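Local structure of acylphosphatase (Bacillus subtilis, 3BR8) at residues Q3-V8 and S73-R78; A31-N36 and E43-G48. The protein catalyses the hydrolysis of acyl phosphates, releasing a carboxylate and inorganic phosphate. One frame throughout, in Å; residues are numbered along the deposited sequence. Where two conformers were deposited one is given.

Contact 1: Q3-V8 and S73-R78; sequences QYRIIV and SVTESR
The phenol ring of Tyr4 carries the methyl CG1 of Val74 on one face, the carbon lying 4.0 Å from the ring centroid and 21° off the normal, a CH-pi contact displaced toward the CG and CD1 side of the ring. With its CG anti to the carbonyl carbon (chi1 -76°), the tyrosine leans over the edge strand, between Val74 and Glu76. Glu76 runs alongside and points the same way: its CB is 3.7 Å from Tyr4 CD2, and its carboxylate plane is turned 25° from the ring. Replacing Tyr4 by an alanine would probably leave Val74 CG1 and Glu76 CB without the surface they rest on and open a gap toward Leu53 and Val57 of helix 50-62. Farther along this face, Ile6 CG1 meets Val74 CG2 more loosely, at 4.2 Å.

Residues of the other face sit in hydrogen-bonded pairs: Gln3 with Ser77, Arg5 with Thr75 and Ile7 with Ser73. Each pair exchanges two backbone bonds in a regular antiparallel ladder; Arg5 N to Thr75 O, at 2.8 Å, is nearly straight. Thr75 OG1 lies against Arg5 CB at 3.5 Å, while the extended arginine carries its guanidinium away from the edge strand. Ser73 OG, placed between its own backbone N and carbonyl carbon, approaches Ile7 CB and reaches a water that donates to Arg5 O at 2.8 Å. That carbonyl therefore receives two donors, Thr75 N and the water.

The pairing joins the first and fourth strands of the ferredoxin-like alpha/beta sandwich of acylphosphatases, 2-9 and the outermost 68-77. Its chemistry is divided: the backbone supplies the directional bonds, while aromatic and aliphatic side chains on the helix-facing side add contacts that depend on shape.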
loop_
_atom_site.group_PDB
_atom_site.type_symbol
_atom_site.label_atom_id
_atom_site.label_comp_id
_atom_site.label_asym_id
_atom_site.label_seq_id
_atom_site.Cartn_x
_atom_site.Cartn_y
_atom_site.Cartn_z
ATOM N N GLN A 3 0.687 10.378 -6.325
ATOM C CA GLN A 3 0.813 8.926 -6.399
ATOM C C GLN A 3 2.034 8.503 -5.586
ATOM O O GLN A 3 3.139 9.027 -5.794
ATOM C CB GLN A 3 0.976 8.469 -7.861
ATOM C CG GLN A 3 1.084 6.956 -8.066
ATOM C CD GLN A 3 1.450 6.561 -9.493
ATOM O OE1 GLN A 3 0.581 6.411 -10.349
ATOM N NE2 GLN A 3 2.742 6.350 -9.741
ATOM N N TYR A 4 1.843 7.545 -4.679
ATOM C CA TYR A 4 2.971 6.901 -4.013
ATOM C C TYR A 4 3.175 5.489 -4.538
ATOM O O TYR A 4 2.220 4.725 -4.685
ATOM C CB TYR A 4 2.751 6.800 -2.500
ATOM C CG TYR A 4 2.917 8.052 -1.676
ATOM C CD1 TYR A 4 2.583 8.036 -0.333
ATOM C CD2 TYR A 4 3.416 9.239 -2.221
ATOM C CE1 TYR A 4 2.723 9.149 0.451
ATOM C CE2 TYR A 4 3.568 10.373 -1.435
ATOM C CZ TYR A 4 3.212 10.317 -0.099
ATOM O OH TYR A 4 3.353 11.434 0.684
ATOM N N ARG A 5 4.438 5.154 -4.772
ATOM C CA ARG A 5 4.876 3.779 -4.973
ATOM C C ARG A 5 5.565 3.320 -3.697
ATOM O O ARG A 5 6.618 3.847 -3.330
ATOM C CB ARG A 5 5.848 3.699 -6.143
ATOM C CG ARG A 5 5.217 3.970 -7.466
ATOM C CD ARG A 5 6.274 3.857 -8.518
ATOM N NE ARG A 5 5.757 4.112 -9.850
ATOM C CZ ARG A 5 6.500 4.033 -10.949
ATOM N NH1 ARG A 5 7.788 3.713 -10.863
ATOM N NH2 ARG A 5 5.961 4.282 -12.133
ATOM N N ILE A 6 4.967 2.344 -3.023
ATOM C CA ILE A 6 5.430 1.870 -1.723
ATOM C C ILE A 6 5.863 0.414 -1.849
ATOM O O ILE A 6 5.115 -0.403 -2.385
ATOM C CB ILE A 6 4.302 2.007 -0.657
ATOM C CG1 ILE A 6 3.777 3.454 -0.589
ATOM C CG2 ILE A 6 4.762 1.498 0.709
ATOM C CD1 ILE A 6 2.395 3.588 0.046
ATOM N N ILE A 7 7.071 0.103 -1.380
ATOM C CA ILE A 7 7.518 -1.288 -1.299
ATOM C C ILE A 7 7.753 -1.615 0.170
ATOM O O ILE A 7 8.488 -0.899 0.872
ATOM C CB ILE A 7 8.800 -1.552 -2.120
ATOM C CG1 ILE A 7 8.560 -1.255 -3.608
ATOM C CG2 ILE A 7 9.256 -3.001 -1.941
ATOM C CD1 ILE A 7 9.798 -1.328 -4.504
ATOM N N VAL A 8 7.101 -2.682 0.630
ATOM C CA VAL A 8 7.175 -3.101 2.019
ATOM C C VAL A 8 7.965 -4.401 2.113
ATOM O O VAL A 8 7.750 -5.324 1.315
ATOM C CB VAL A 8 5.753 -3.347 2.588
ATOM C CG1 VAL A 8 5.794 -3.542 4.091
ATOM C CG2 VAL A 8 4.807 -2.187 2.228
ATOM N N SER A 73 9.841 1.613 1.635
ATOM C CA SER A 73 10.389 2.605 0.722
ATOM C C SER A 73 9.221 3.252 0.010
ATOM O O SER A 73 8.261 2.575 -0.342
ATOM C CB SER A 73 11.349 1.962 -0.281
ATOM O OG SER A 73 10.658 1.173 -1.229
ATOM N N VAL A 74 9.293 4.561 -0.177
ATOM C CA VAL A 74 8.233 5.308 -0.843
ATOM C C VAL A 74 8.884 6.220 -1.876
ATOM O O VAL A 74 9.849 6.914 -1.560
ATOM C CB VAL A 74 7.441 6.194 0.160
ATOM C CG1 VAL A 74 6.249 6.882 -0.530
ATOM C CG2 VAL A 74 6.969 5.394 1.370
ATOM N N THR A 75 8.389 6.193 -3.111
ATOM C CA THR A 75 8.713 7.215 -4.112
ATOM C C THR A 75 7.411 7.852 -4.600
ATOM O O THR A 75 6.350 7.221 -4.585
ATOM C CB THR A 75 9.504 6.662 -5.323
ATOM O OG1 THR A 75 8.712 5.689 -6.012
ATOM C CG2 THR A 75 10.834 6.038 -4.892
ATOM N N GLU A 76 7.495 9.107 -5.046
ATOM C CA GLU A 76 6.282 9.846 -5.388
ATOM C C GLU A 76 6.271 10.504 -6.766
ATOM O O GLU A 76 7.324 10.803 -7.331
ATOM C CB GLU A 76 5.983 10.889 -4.308
ATOM C CG GLU A 76 7.033 11.989 -4.205
ATOM C CD GLU A 76 6.682 13.036 -3.184
ATOM O OE1 GLU A 76 6.529 12.677 -2.000
ATOM O OE2 GLU A 76 6.580 14.223 -3.564
ATOM N N SER A 77 5.063 10.736 -7.278
ATOM C CA SER A 77 4.852 11.402 -8.561
ATOM C C SER A 77 3.548 12.192 -8.546
ATOM O O SER A 77 2.563 11.777 -7.925
ATOM C CB SER A 77 4.821 10.380 -9.705
ATOM O OG SER A 77 4.612 11.027 -10.950
ATOM N N ARG A 78 3.550 13.330 -9.234
ATOM C CA ARG A 78 2.343 14.132 -9.411
ATOM C C ARG A 78 1.487 13.580 -10.553
ATOM O O ARG A 78 0.331 13.980 -10.723
HETATM O O HOH W 1 9.047 2.393 -3.491
#

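Contact 2: A31-N36 and E43-G48; sequences AGWVKN and EILAEG. With PO4 (phosphate ion), chain B.
Strands 33-36 and 43-48 run antiparallel at 174°, their axes 4.8 Å apart, as the two arms of a beta hairpin. At the Trp33-Leu45 pair, Leu45 CB stands over the centre of the indole six-membered ring, 3.7 Å from its centroid and only 6° off the normal. The indole also bonds at its edge: NE1 donates to Glu43 OE2 at 2.8 Å, almost straight at 171°, using the anti lone pair of the oxygen. These two contacts, with the ring of His83 also against the indole, probably restrict its rotation.

Glu43 OE2 also accepts a hydrogen bond from a water, which accepts one from Lys35 NZ, while OE1 forms a salt bridge with Arg37. Alongside, Lys35 CB touches Glu43 CG at 3.8 Å. On the reverse face Val34 CG2 packs on Ile44 CG1, toward helix 17-27. Gly32 CA comes within 3.1 Å of Leu45 O, where any CB would clash.

Active-site Asn36 donates from ND2 to O3 of a phosphate ion at 3.0 Å; active-site Arg18 and backbone amides of residues 14-17 also bind this ion, probably from the crystallisation liquor, consistent with a site for the substrate's phosphate. Shared between indole, water and arginine, the Glu43 carboxylate is probably stabilised in its charged form.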
loop_
_atom_site.group_PDB
_atom_site.type_symbol
_atom_site.label_atom_id
_atom_site.label_comp_id
_atom_site.label_asym_id
_atom_site.label_seq_id
_atom_site.Cartn_x
_atom_site.Cartn_y
_atom_site.Cartn_z
ATOM N N ALA A 31 -6.879 5.153 -4.470
ATOM C CA ALA A 31 -6.994 4.256 -5.623
ATOM C C ALA A 31 -5.629 3.660 -5.977
ATOM O O ALA A 31 -4.591 4.250 -5.691
ATOM C CB ALA A 31 -7.573 4.994 -6.804
ATOM N N GLY A 32 -5.630 2.482 -6.583
ATOM C CA GLY A 32 -4.386 1.810 -6.924
ATOM C C GLY A 32 -4.487 0.322 -6.682
ATOM O O GLY A 32 -5.534 -0.287 -6.945
ATOM N N TRP A 33 -3.415 -0.276 -6.169
ATOM C CA TRP A 33 -3.391 -1.720 -5.967
ATOM C C TRP A 33 -2.327 -2.152 -4.967
ATOM O O TRP A 33 -1.420 -1.388 -4.619
ATOM C CB TRP A 33 -3.180 -2.472 -7.303
ATOM C CG TRP A 33 -1.781 -2.305 -7.906
ATOM C CD1 TRP A 33 -0.643 -3.014 -7.582
ATOM C CD2 TRP A 33 -1.398 -1.388 -8.934
ATOM N NE1 TRP A 33 0.417 -2.580 -8.344
ATOM C CE2 TRP A 33 -0.018 -1.592 -9.187
ATOM C CE3 TRP A 33 -2.087 -0.421 -9.673
ATOM C CZ2 TRP A 33 0.682 -0.856 -10.146
ATOM C CZ3 TRP A 33 -1.392 0.315 -10.622
ATOM C CH2 TRP A 33 -0.019 0.092 -10.852
ATOM N N VAL A 34 -2.459 -3.402 -4.530
ATOM C CA VAL A 34 -1.475 -4.081 -3.710
ATOM C C VAL A 34 -1.213 -5.452 -4.349
ATOM O O VAL A 34 -2.130 -6.098 -4.877
ATOM C CB VAL A 34 -1.941 -4.194 -2.227
ATOM C CG1 VAL A 34 -3.241 -4.999 -2.101
ATOM C CG2 VAL A 34 -0.846 -4.785 -1.354
ATOM N N LYS A 35 0.044 -5.890 -4.308
ATOM C CA LYS A 35 0.455 -7.107 -5.006
ATOM C C LYS A 35 1.649 -7.739 -4.304
ATOM O O LYS A 35 2.597 -7.042 -3.951
ATOM C CB LYS A 35 0.831 -6.766 -6.454
ATOM C CG LYS A 35 1.384 -7.916 -7.289
ATOM C CD LYS A 35 1.643 -7.438 -8.704
ATOM C CE LYS A 35 2.457 -8.431 -9.509
ATOM N NZ LYS A 35 2.694 -7.930 -10.908
ATOM N N ASN A 36 1.607 -9.055 -4.124
ATOM C CA ASN A 36 2.760 -9.782 -3.625
ATOM C C ASN A 36 3.811 -9.964 -4.720
ATOM O O ASN A 36 3.482 -10.347 -5.846
ATOM C CB ASN A 36 2.344 -11.158 -3.106
ATOM C CG ASN A 36 1.735 -11.109 -1.719
ATOM O OD1 ASN A 36 1.749 -10.083 -1.037
ATOM N ND2 ASN A 36 1.206 -12.244 -1.286
ATOM N N GLU A 43 4.211 -4.766 -3.035
ATOM C CA GLU A 43 4.153 -3.501 -3.747
ATOM C C GLU A 43 2.769 -2.876 -3.581
ATOM O O GLU A 43 1.753 -3.571 -3.606
ATOM C CB GLU A 43 4.538 -3.674 -5.231
ATOM C CG GLU A 43 3.412 -4.057 -6.163
ATOM C CD GLU A 43 3.821 -4.056 -7.618
ATOM O OE1 GLU A 43 4.952 -4.486 -7.916
ATOM O OE2 GLU A 43 3.000 -3.651 -8.464
ATOM N N ILE A 44 2.747 -1.563 -3.380
ATOM C CA ILE A 44 1.513 -0.818 -3.198
ATOM C C ILE A 44 1.598 0.443 -4.048
ATOM O O ILE A 44 2.541 1.227 -3.892
ATOM C CB ILE A 44 1.313 -0.379 -1.724
ATOM C CG1 ILE A 44 1.348 -1.561 -0.742
ATOM C CG2 ILE A 44 0.001 0.400 -1.591
ATOM C CD1 ILE A 44 1.412 -1.141 0.735
ATOM N N LEU A 45 0.634 0.620 -4.951
ATOM C CA LEU A 45 0.487 1.874 -5.675
ATOM C C LEU A 45 -0.749 2.551 -5.105
ATOM O O LEU A 45 -1.829 1.950 -5.095
ATOM C CB LEU A 45 0.321 1.603 -7.172
ATOM C CG LEU A 45 0.367 2.774 -8.148
ATOM C CD1 LEU A 45 -0.970 3.518 -8.273
ATOM C CD2 LEU A 45 1.530 3.695 -7.832
ATOM N N ALA A 46 -0.595 3.775 -4.604
ATOM C CA ALA A 46 -1.727 4.474 -4.006
ATOM C C ALA A 46 -1.781 5.919 -4.491
ATOM O O ALA A 46 -0.758 6.608 -4.506
ATOM C CB ALA A 46 -1.647 4.424 -2.491
ATOM N N GLU A 47 -2.975 6.376 -4.856
ATOM C CA GLU A 47 -3.228 7.699 -5.419
ATOM C C GLU A 47 -4.341 8.348 -4.585
ATOM O O GLU A 47 -5.371 7.767 -4.355
ATOM C CB GLU A 47 -3.663 7.628 -6.891
ATOM C CG GLU A 47 -2.668 6.953 -7.846
ATOM C CD GLU A 47 -3.088 6.984 -9.318
ATOM O OE1 GLU A 47 -4.250 7.333 -9.626
ATOM O OE2 GLU A 47 -2.241 6.666 -10.182
ATOM N N GLY A 48 -4.143 9.608 -4.212
ATOM C CA GLY A 48 -5.181 10.338 -3.482
ATOM C C GLY A 48 -4.629 11.618 -2.882
ATOM O O GLY A 48 -3.501 12.031 -3.209
HETATM P P PO4 B . -1.099 -12.274 2.217
HETATM O O1 PO4 B . -0.237 -11.490 3.206
HETATM O O2 PO4 B . -1.919 -13.207 3.083
HETATM O O3 PO4 B . -0.161 -13.036 1.295
HETATM O O4 PO4 B . -2.011 -11.283 1.507
HETATM O O HOH W 2 3.161 -4.928 -10.877
#

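From the N terminus, the chain first lays down 3-8, then passes through helix 17-27 to 31-36. A short turn brings it back as 43-48, and contact 2 closes this hairpin, a local loop. After helix 50-62 the chain reaches 73-78, which pairs with 3-8, so contact 1 closes a much longer loop that encloses the whole of contact 2. The two do not cross. They meet in the sheet because 3-8 also neighbours 43-48, with probable hydrogen bonds from Tyr4 N to Ala46 O and from Ile6 N to Ile44 O. Four strands are thereby tied into one sheet, from the outermost strand 68-77 to the strand bearing Asn36.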